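PDB 3B8X: pyridoxamine 5-phosphate-dependent dehydrase from Escherichia coli, which catalyses the pyridoxal phosphate-dependent removal of the C3'-hydroxyl from GDP-4-keto-6-deoxy-D-mannose, a combined transamination-deoxygenation step in the biosynthesis of L-colitose. Local coordinates for residues B[44-49]-B[263-268]; B[75-80]-B[129-134]; B[109-114]-B[307-312]. The protein carries 1 engineered substitution. All blocks are in the same frame, centred on the assembly; numbering follows the deposited sequence.

Contact 1: B[44-49]-B[263-268]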
loop_
_atom_site.group_PDB
_atom_site.type_symbol
_atom_site.label_atom_id
_atom_site.label_comp_id
_atom_site.label_asym_id
_atom_site.label_seq_id
_atom_site.Cartn_x
_atom_site.Cartn_y
_atom_site.Cartn_z
ATOM N N ALA B 44 -14.535 -15.340 -2.356
ATOM C CA ALA B 44 -14.064 -16.598 -2.959
ATOM C C ALA B 44 -15.269 -17.357 -3.510
ATOM O O ALA B 44 -15.273 -17.822 -4.646
ATOM C CB ALA B 44 -13.355 -17.455 -1.925
ATOM N N LYS B 45 -16.319 -17.429 -2.699
ATOM C CA LYS B 45 -17.534 -18.113 -3.115
ATOM C C LYS B 45 -18.152 -17.501 -4.368
ATOM O O LYS B 45 -18.572 -18.220 -5.297
ATOM C CB LYS B 45 -18.562 -18.082 -1.987
ATOM C CG LYS B 45 -19.917 -18.693 -2.269
ATOM C CD LYS B 45 -20.485 -19.292 -0.982
ATOM C CE LYS B 45 -21.936 -18.910 -0.730
ATOM N NZ LYS B 45 -22.425 -19.520 0.544
ATOM N N THR B 46 -18.236 -16.172 -4.371
ATOM C CA THR B 46 -18.869 -15.455 -5.466
ATOM C C THR B 46 -18.245 -15.804 -6.798
ATOM O O THR B 46 -18.964 -16.062 -7.753
ATOM C CB THR B 46 -18.820 -13.947 -5.255
ATOM O OG1 THR B 46 -19.537 -13.612 -4.068
ATOM C CG2 THR B 46 -19.482 -13.301 -6.397
ATOM N N PHE B 47 -16.911 -15.827 -6.840
ATOM C CA PHE B 47 -16.154 -16.079 -8.068
ATOM C C PHE B 47 -15.724 -17.487 -8.345
ATOM O O PHE B 47 -15.345 -17.807 -9.469
ATOM C CB PHE B 47 -15.000 -15.094 -8.169
ATOM C CG PHE B 47 -15.470 -13.667 -8.098
ATOM C CD1 PHE B 47 -15.307 -12.939 -6.935
ATOM C CD2 PHE B 47 -16.290 -13.148 -9.111
ATOM C CE1 PHE B 47 -15.858 -11.647 -6.839
ATOM C CE2 PHE B 47 -16.788 -11.858 -9.044
ATOM C CZ PHE B 47 -16.573 -11.101 -7.906
ATOM N N GLY B 48 -15.806 -18.333 -7.330
ATOM C CA GLY B 48 -15.435 -19.714 -7.505
ATOM C C GLY B 48 -13.961 -19.942 -7.300
ATOM O O GLY B 48 -13.390 -20.807 -7.942
ATOM N N SER B 49 -13.331 -19.239 -6.370
ATOM C CA SER B 49 -11.916 -19.548 -6.078
ATOM C C SER B 49 -11.846 -20.220 -4.693
ATOM O O SER B 49 -12.752 -20.081 -3.875
ATOM C CB SER B 49 -11.051 -18.277 -6.095
ATOM O OG SER B 49 -11.586 -17.355 -5.169
ATOM N N GLU B 263 -21.916 -6.114 1.507
ATOM C CA GLU B 263 -23.207 -5.608 1.087
ATOM C C GLU B 263 -23.140 -5.545 -0.412
ATOM O O GLU B 263 -24.077 -5.948 -1.068
ATOM C CB GLU B 263 -23.469 -4.217 1.680
ATOM C CG GLU B 263 -23.717 -4.216 3.186
ATOM C CD GLU B 263 -24.676 -5.308 3.670
ATOM O OE1 GLU B 263 -25.571 -5.765 2.916
ATOM O OE2 GLU B 263 -24.548 -5.697 4.847
ATOM N N GLN B 264 -22.017 -5.054 -0.933
ATOM C CA GLN B 264 -21.796 -4.893 -2.380
ATOM C C GLN B 264 -21.891 -6.221 -3.138
ATOM O O GLN B 264 -22.499 -6.285 -4.197
ATOM C CB GLN B 264 -20.443 -4.195 -2.634
ATOM C CG GLN B 264 -20.399 -2.711 -2.229
ATOM C CD GLN B 264 -21.163 -1.789 -3.168
ATOM O OE1 GLN B 264 -20.630 -1.339 -4.183
ATOM N NE2 GLN B 264 -22.425 -1.491 -2.825
ATOM N N LEU B 265 -21.290 -7.278 -2.600
ATOM C CA LEU B 265 -21.315 -8.591 -3.229
ATOM C C LEU B 265 -22.766 -9.054 -3.416
ATOM O O LEU B 265 -23.088 -9.726 -4.387
ATOM C CB LEU B 265 -20.509 -9.635 -2.436
ATOM C CG LEU B 265 -18.973 -9.442 -2.422
ATOM C CD1 LEU B 265 -18.207 -10.489 -1.663
ATOM C CD2 LEU B 265 -18.388 -9.437 -3.818
ATOM N N LYS B 266 -23.653 -8.697 -2.499
ATOM C CA LYS B 266 -25.010 -9.143 -2.710
ATOM C C LYS B 266 -25.659 -8.446 -3.882
ATOM O O LYS B 266 -26.516 -9.022 -4.561
ATOM C CB LYS B 266 -25.839 -8.947 -1.467
ATOM C CG LYS B 266 -25.147 -9.472 -0.241
ATOM C CD LYS B 266 -25.893 -9.008 0.975
ATOM C CE LYS B 266 -25.729 -9.969 2.118
ATOM N NZ LYS B 266 -26.390 -9.488 3.350
ATOM N N LYS B 267 -25.254 -7.209 -4.146
ATOM C CA LYS B 267 -25.895 -6.475 -5.228
ATOM C C LYS B 267 -25.262 -6.759 -6.585
ATOM O O LYS B 267 -25.856 -6.485 -7.629
ATOM C CB LYS B 267 -25.801 -4.968 -4.958
ATOM C CG LYS B 267 -26.833 -4.419 -3.941
ATOM C CD LYS B 267 -26.346 -3.124 -3.312
ATOM C CE LYS B 267 -27.319 -2.511 -2.297
ATOM N NZ LYS B 267 -26.573 -2.262 -1.100
ATOM N N LEU B 268 -24.031 -7.257 -6.565
ATOM C CA LEU B 268 -23.293 -7.473 -7.810
ATOM C C LEU B 268 -24.037 -8.059 -9.018
ATOM O O LEU B 268 -23.916 -7.586 -10.153
ATOM C CB LEU B 268 -21.999 -8.233 -7.524
ATOM C CG LEU B 268 -21.118 -8.515 -8.725
ATOM C CD1 LEU B 268 -20.476 -7.230 -9.136
ATOM C CD2 LEU B 268 -20.094 -9.534 -8.292
#
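T46 and L265 are the nearest pair of the two segments, on the end of helix 34-47 and the first half of 255-286, CA to CA 7.6 Å. L265, the residue with most surface buried here, points its CB toward the other helix, and its CD1 comes within 4.2 Å of T46 OG1. The touch is van der Waals, since a methyl offers no hydrogen bond; the hydroxyl is instead bonded to the backbone O of Q42, one turn earlier in its own helix. Threonine suits the place: its hydroxyl is satisfied by the helix it sits on, while its methyl remains for apolar packing. That methyl, CG2, serves two neighbours. It lies 3.8 Å above the plane of the F47 ring, over the ring centre, and it meets L268 CD2 at 4.3 Å.

L268 follows L265 by three residues, so both leucines face helix 34-47. With its CG anti to the backbone N (chi1 -179°), L268 extends CD2 to the F47 ring, 3.9 Å from CZ, the two side chains crossing at about a right angle. The ring of F47 also meets those of F43 and F184, which places the contact beside a larger aromatic cluster. Just beyond, G48 takes up a positive phi (86°) as the helix ends, a conformation that favours glycine, and the backbone N atoms of G48 and S49 both bond to A44 O. Joining helices through apolar side chains, with no hydrogen bond between them, this is helix-helix packing within the fold type I aminotransferase architecture of the DegT/DnrJ/EryC1 family.

Contact 2: B[75-80]-B[129-134]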
loop_
_atom_site.group_PDB
_atom_site.type_symbol
_atom_site.label_atom_id
_atom_site.label_comp_id
_atom_site.label_asym_id
_atom_site.label_seq_id
_atom_site.Cartn_x
_atom_site.Cartn_y
_atom_site.Cartn_z
ATOM N N PRO B 75 10.892 -21.127 -5.548
ATOM C CA PRO B 75 10.466 -19.823 -6.083
ATOM C C PRO B 75 9.946 -19.915 -7.491
ATOM O O PRO B 75 10.623 -20.400 -8.381
ATOM C CB PRO B 75 11.756 -19.019 -6.120
ATOM C CG PRO B 75 12.600 -19.632 -5.039
ATOM C CD PRO B 75 12.289 -21.102 -5.077
ATOM N N ARG B 76 8.750 -19.406 -7.719
ATOM C CA ARG B 76 8.189 -19.483 -9.054
ATOM C C ARG B 76 8.683 -18.460 -10.060
ATOM O O ARG B 76 8.476 -18.656 -11.255
ATOM C CB ARG B 76 6.687 -19.557 -8.995
ATOM C CG ARG B 76 6.181 -20.945 -8.665
ATOM C CD ARG B 76 5.202 -20.921 -7.524
ATOM N NE ARG B 76 4.047 -21.747 -7.864
ATOM C CZ ARG B 76 3.263 -22.382 -6.995
ATOM N NH1 ARG B 76 3.459 -22.296 -5.677
ATOM N NH2 ARG B 76 2.252 -23.104 -7.459
ATOM N N LEU B 77 9.350 -17.403 -9.590
ATOM C CA LEU B 77 9.956 -16.382 -10.457
ATOM C C LEU B 77 11.190 -15.915 -9.735
ATOM O O LEU B 77 11.270 -16.076 -8.510
ATOM C CB LEU B 77 9.041 -15.154 -10.723
ATOM C CG LEU B 77 7.764 -15.284 -11.585
ATOM C CD1 LEU B 77 7.013 -13.943 -11.631
ATOM C CD2 LEU B 77 8.059 -15.742 -13.011
ATOM N N LYS B 78 12.118 -15.325 -10.497
ATOM C CA LYS B 78 13.372 -14.756 -10.004
ATOM C C LYS B 78 13.702 -13.560 -10.888
ATOM O O LYS B 78 13.127 -13.406 -11.962
ATOM C CB LYS B 78 14.488 -15.776 -10.052
ATOM C CG LYS B 78 15.005 -15.976 -11.428
ATOM C CD LYS B 78 15.984 -17.138 -11.426
ATOM C CE LYS B 78 16.519 -17.381 -12.827
ATOM N NZ LYS B 78 15.596 -18.179 -13.700
ATOM N N LYS B 79 14.615 -12.705 -10.442
ATOM C CA LYS B 79 14.962 -11.495 -11.190
ATOM C C LYS B 79 15.341 -11.887 -12.605
ATOM O O LYS B 79 15.942 -12.943 -12.784
ATOM C CB LYS B 79 16.147 -10.770 -10.532
ATOM C CG LYS B 79 15.767 -9.839 -9.373
ATOM C CD LYS B 79 16.747 -8.692 -9.232
ATOM C CE LYS B 79 17.188 -8.540 -7.785
ATOM N NZ LYS B 79 18.354 -7.616 -7.631
ATOM N N GLY B 80 15.004 -11.038 -13.583
ATOM C CA GLY B 80 15.301 -11.247 -15.000
ATOM C C GLY B 80 14.358 -12.231 -15.681
ATOM O O GLY B 80 14.436 -12.421 -16.894
ATOM N N THR B 129 9.921 -17.595 -21.801
ATOM C CA THR B 129 8.683 -17.066 -21.240
ATOM C C THR B 129 8.321 -17.846 -19.988
ATOM O O THR B 129 8.078 -19.054 -20.058
ATOM C CB THR B 129 7.524 -17.147 -22.248
ATOM O OG1 THR B 129 7.879 -16.417 -23.430
ATOM C CG2 THR B 129 6.280 -16.563 -21.627
ATOM N N LYS B 130 8.292 -17.133 -18.857
ATOM C CA LYS B 130 8.009 -17.714 -17.547
ATOM C C LYS B 130 6.557 -17.470 -17.086
ATOM O O LYS B 130 5.979 -18.270 -16.326
ATOM C CB LYS B 130 8.928 -17.079 -16.494
ATOM C CG LYS B 130 10.364 -17.483 -16.602
ATOM C CD LYS B 130 10.501 -19.004 -16.535
ATOM C CE LYS B 130 11.886 -19.483 -16.951
ATOM N NZ LYS B 130 12.316 -20.690 -16.174
ATOM N N ALA B 131 5.962 -16.379 -17.556
ATOM C CA ALA B 131 4.616 -16.034 -17.144
ATOM C C ALA B 131 3.887 -15.190 -18.181
ATOM O O ALA B 131 4.490 -14.524 -19.011
ATOM C CB ALA B 131 4.703 -15.241 -15.830
ATOM N N ILE B 132 2.581 -15.158 -18.055
ATOM C CA ILE B 132 1.770 -14.331 -18.922
ATOM C C ILE B 132 0.784 -13.614 -17.996
ATOM O O ILE B 132 -0.078 -14.235 -17.381
ATOM C CB ILE B 132 0.967 -15.178 -19.928
ATOM C CG1 ILE B 132 1.867 -16.207 -20.611
ATOM C CG2 ILE B 132 0.270 -14.278 -20.976
ATOM C CD1 ILE B 132 1.523 -16.413 -22.070
ATOM N N LEU B 133 0.941 -12.303 -17.895
ATOM C CA LEU B 133 0.043 -11.491 -17.073
ATOM C C LEU B 133 -1.051 -10.908 -17.999
ATOM O O LEU B 133 -0.874 -9.892 -18.667
ATOM C CB LEU B 133 0.810 -10.370 -16.363
ATOM C CG LEU B 133 -0.089 -9.376 -15.622
ATOM C CD1 LEU B 133 -1.011 -10.111 -14.639
ATOM C CD2 LEU B 133 0.698 -8.309 -14.918
ATOM N N THR B 134 -2.162 -11.622 -18.069
ATOM C CA THR B 134 -3.292 -11.247 -18.895
ATOM C C THR B 134 -4.001 -10.136 -18.152
ATOM O O THR B 134 -3.851 -9.991 -16.940
ATOM C CB THR B 134 -4.293 -12.441 -19.165
ATOM O OG1 THR B 134 -4.929 -12.941 -17.959
ATOM C CG2 THR B 134 -3.570 -13.579 -19.887
#
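L77 and K130 are the nearest residues of the two backbones, their CA atoms 7.5 Å apart, and no hydrogen bond joins the segments. Residues 75-80 form an irregular loop in which L77 and K78 are extended, and which reaches G80 with a positive phi that glycine readily accepts. Residues 129-134 belong to a strand, in which K130 has a helical psi of -28°. Consequently K130 and A131 both direct their CB atoms toward the loop.

L77 makes the contact through CD2, the far end of its side chain. This methyl touches K130 CB at 3.8 Å and faces A131 CB more loosely at 4.4 Å. L77 and K130 slide past each other in opposite directions, so the leucine meets the apolar root of the lysine while the lysine amine lies farther off. A131 is small enough to admit the branched leucine, which packs on L69 and F70 as well. The amines K78 NZ and K130 NZ lie 4.8 Å apart; the likely repulsion would be eased by D81, which forms a salt bridge with K78 and is touched by the side chain of K130.

Strand 129-135 runs parallel between strands 82-86 and 157-161. The contact thus packs the loop leading into strand 82-86 against K130 and A131 of the neighbouring strand, in the mixed, mainly parallel sheet characteristic of the large domain of fold type I aminotransferases.

Contact 3: B[109-114]-B[307-312]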
loop_
_atom_site.group_PDB
_atom_site.type_symbol
_atom_site.label_atom_id
_atom_site.label_comp_id
_atom_site.label_asym_id
_atom_site.label_seq_id
_atom_site.Cartn_x
_atom_site.Cartn_y
_atom_site.Cartn_z
ATOM N N ILE B 109 -2.263 -5.350 -28.659
ATOM C CA ILE B 109 -3.609 -5.740 -28.336
ATOM C C ILE B 109 -4.346 -5.917 -29.640
ATOM O O ILE B 109 -3.862 -5.539 -30.732
ATOM C CB ILE B 109 -4.314 -4.601 -27.585
ATOM C CG1 ILE B 109 -4.162 -3.298 -28.369
ATOM C CG2 ILE B 109 -3.717 -4.444 -26.196
ATOM C CD1 ILE B 109 -5.469 -2.444 -28.486
ATOM N N ASP B 110 -5.505 -6.542 -29.502
ATOM C CA ASP B 110 -6.420 -6.747 -30.598
ATOM C C ASP B 110 -7.282 -5.480 -30.536
ATOM O O ASP B 110 -7.787 -5.164 -29.477
ATOM C CB ASP B 110 -7.238 -7.996 -30.320
ATOM C CG ASP B 110 -8.280 -8.228 -31.375
ATOM O OD1 ASP B 110 -9.076 -7.314 -31.571
ATOM O OD2 ASP B 110 -8.328 -9.295 -32.011
ATOM N N ILE B 111 -7.355 -4.720 -31.634
ATOM C CA ILE B 111 -8.077 -3.440 -31.661
ATOM C C ILE B 111 -9.580 -3.637 -31.500
ATOM O O ILE B 111 -10.308 -2.687 -31.189
ATOM C CB ILE B 111 -7.788 -2.654 -32.984
ATOM C CG1 ILE B 111 -8.017 -1.167 -32.810
ATOM C CG2 ILE B 111 -8.563 -3.286 -34.118
ATOM C CD1 ILE B 111 -6.985 -0.517 -31.917
ATOM N N ASN B 112 -10.045 -4.862 -31.715
ATOM C CA ASN B 112 -11.464 -5.122 -31.550
ATOM C C ASN B 112 -11.815 -5.470 -30.116
ATOM O O ASN B 112 -12.720 -4.859 -29.525
ATOM C CB ASN B 112 -11.896 -6.216 -32.497
ATOM C CG ASN B 112 -12.036 -5.690 -33.892
ATOM O OD1 ASN B 112 -12.907 -4.859 -34.137
ATOM N ND2 ASN B 112 -11.121 -6.059 -34.770
ATOM N N THR B 113 -11.144 -6.485 -29.569
ATOM C CA THR B 113 -11.411 -6.874 -28.185
ATOM C C THR B 113 -10.788 -5.977 -27.114
ATOM O O THR B 113 -11.250 -5.986 -25.964
ATOM C CB THR B 113 -10.905 -8.243 -27.874
ATOM O OG1 THR B 113 -9.482 -8.229 -27.940
ATOM C CG2 THR B 113 -11.480 -9.227 -28.845
ATOM N N LEU B 114 -9.737 -5.249 -27.513
ATOM C CA LEU B 114 -8.925 -4.372 -26.654
ATOM C C LEU B 114 -8.011 -5.175 -25.790
ATOM O O LEU B 114 -7.209 -4.600 -25.064
ATOM C CB LEU B 114 -9.757 -3.435 -25.759
ATOM C CG LEU B 114 -10.793 -2.545 -26.472
ATOM C CD1 LEU B 114 -11.335 -1.549 -25.459
ATOM C CD2 LEU B 114 -10.184 -1.865 -27.714
ATOM N N SER B 307 -16.107 1.851 -24.798
ATOM C CA SER B 307 -15.015 2.389 -25.584
ATOM C C SER B 307 -15.456 2.737 -27.001
ATOM O O SER B 307 -16.411 2.166 -27.528
ATOM C CB SER B 307 -13.910 1.331 -25.705
ATOM O OG SER B 307 -14.387 0.224 -26.459
ATOM N N PHE B 308 -14.703 3.665 -27.593
ATOM C CA PHE B 308 -14.848 4.067 -28.994
ATOM C C PHE B 308 -13.463 4.193 -29.585
ATOM O O PHE B 308 -12.507 4.537 -28.883
ATOM C CB PHE B 308 -15.435 5.454 -29.110
ATOM C CG PHE B 308 -16.861 5.528 -28.738
ATOM C CD1 PHE B 308 -17.249 6.341 -27.699
ATOM C CD2 PHE B 308 -17.810 4.772 -29.412
ATOM C CE1 PHE B 308 -18.564 6.444 -27.338
ATOM C CE2 PHE B 308 -19.144 4.848 -29.029
ATOM C CZ PHE B 308 -19.513 5.690 -27.983
ATOM N N ILE B 309 -13.365 3.874 -30.872
ATOM C CA ILE B 309 -12.131 4.013 -31.623
ATOM C C ILE B 309 -12.538 4.575 -32.988
ATOM O O ILE B 309 -13.428 4.055 -33.674
ATOM C CB ILE B 309 -11.300 2.697 -31.726
ATOM C CG1 ILE B 309 -10.537 2.487 -30.427
ATOM C CG2 ILE B 309 -10.166 2.870 -32.762
ATOM C CD1 ILE B 309 -10.221 1.070 -30.151
ATOM N N ILE B 310 -11.922 5.700 -33.323
ATOM C CA ILE B 310 -12.192 6.398 -34.555
ATOM C C ILE B 310 -11.685 5.548 -35.695
ATOM O O ILE B 310 -10.548 5.067 -35.688
ATOM C CB ILE B 310 -11.484 7.762 -34.556
ATOM C CG1 ILE B 310 -11.990 8.632 -33.404
ATOM C CG2 ILE B 310 -11.624 8.498 -35.893
ATOM C CD1 ILE B 310 -11.348 10.044 -33.338
ATOM N N LYS B 311 -12.570 5.342 -36.659
ATOM C CA LYS B 311 -12.275 4.573 -37.858
ATOM C C LYS B 311 -11.236 5.303 -38.726
ATOM O O LYS B 311 -11.333 6.521 -38.995
ATOM C CB LYS B 311 -13.559 4.387 -38.664
ATOM C CG LYS B 311 -14.535 3.391 -38.053
ATOM C CD LYS B 311 -15.871 3.389 -38.788
ATOM C CE LYS B 311 -16.584 2.048 -38.651
ATOM N NZ LYS B 311 -18.017 2.248 -38.343
ATOM N N LYS B 312 -10.271 4.517 -39.184
ATOM C CA LYS B 312 -9.232 4.972 -40.086
ATOM C C LYS B 312 -9.869 5.682 -41.273
ATOM O O LYS B 312 -10.897 5.237 -41.815
ATOM C CB LYS B 312 -8.446 3.761 -40.600
ATOM C CG LYS B 312 -7.446 4.085 -41.697
ATOM C CD LYS B 312 -6.010 3.862 -41.225
ATOM C CE LYS B 312 -5.016 4.710 -42.022
ATOM N NZ LYS B 312 -4.398 5.809 -41.216
#
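I309 reaches from strand 305-310 of the small antiparallel sheet to I111, inside the Asx turn begun by D110 in the loop after strand 103-107, and L114, just after it. The contact across the segments is mostly apolar. One isoleucine methyl, CD1 of I309, serves two aliphatic partners, 3.8 Å from L114 CD2 and 4.0 Å from I111 CD1, and also lies 3.9 Å from the backbone O of I111. I111 gets there with CG1 swung away from its own amide nitrogen (chi1 -156°), and its side chain packs on L364 of helix 359-367 too. L114 and I309 run past each other in opposite directions.

The hydrogen bonds lie within the loop and set its shape. D110 suits the first position because a single carboxylate oxygen, OD1, accepts from two backbone donors: N112 N, which meets it nearly along the C-O axis, and T113 N, which comes from above the carboxylate plane at 3.0 Å. L114 N then bonds to D110 O at 2.8 Å, closing the turn and bringing the leucine round toward the strand. The short side chain of S307 lets the other methyl of L114 approach, CD1 resting 3.7 Å from S307 OG.

Overall arrangement
From the N terminus, the chain leaves the end of helix 34-47; the loop from 75-80 is closed at 129-134 (contact 2), nested within the longer loop from 44-49 that contact 1 closes only at 263-268. Contact 3 starts at 109-114, between the two segments of contact 2, but finishes at 307-312, beyond contact 1, and so crosses both. Contact 1 joins two helices, contact 2 sets a loop against the large mixed sheet, and contact 3 links a loop following one strand of that sheet to the small antiparallel sheet. The contacts do not touch; their centres are 29 to 31 Å apart, and contacts 2 and 3 come nearest, about 9 Å between closest atoms.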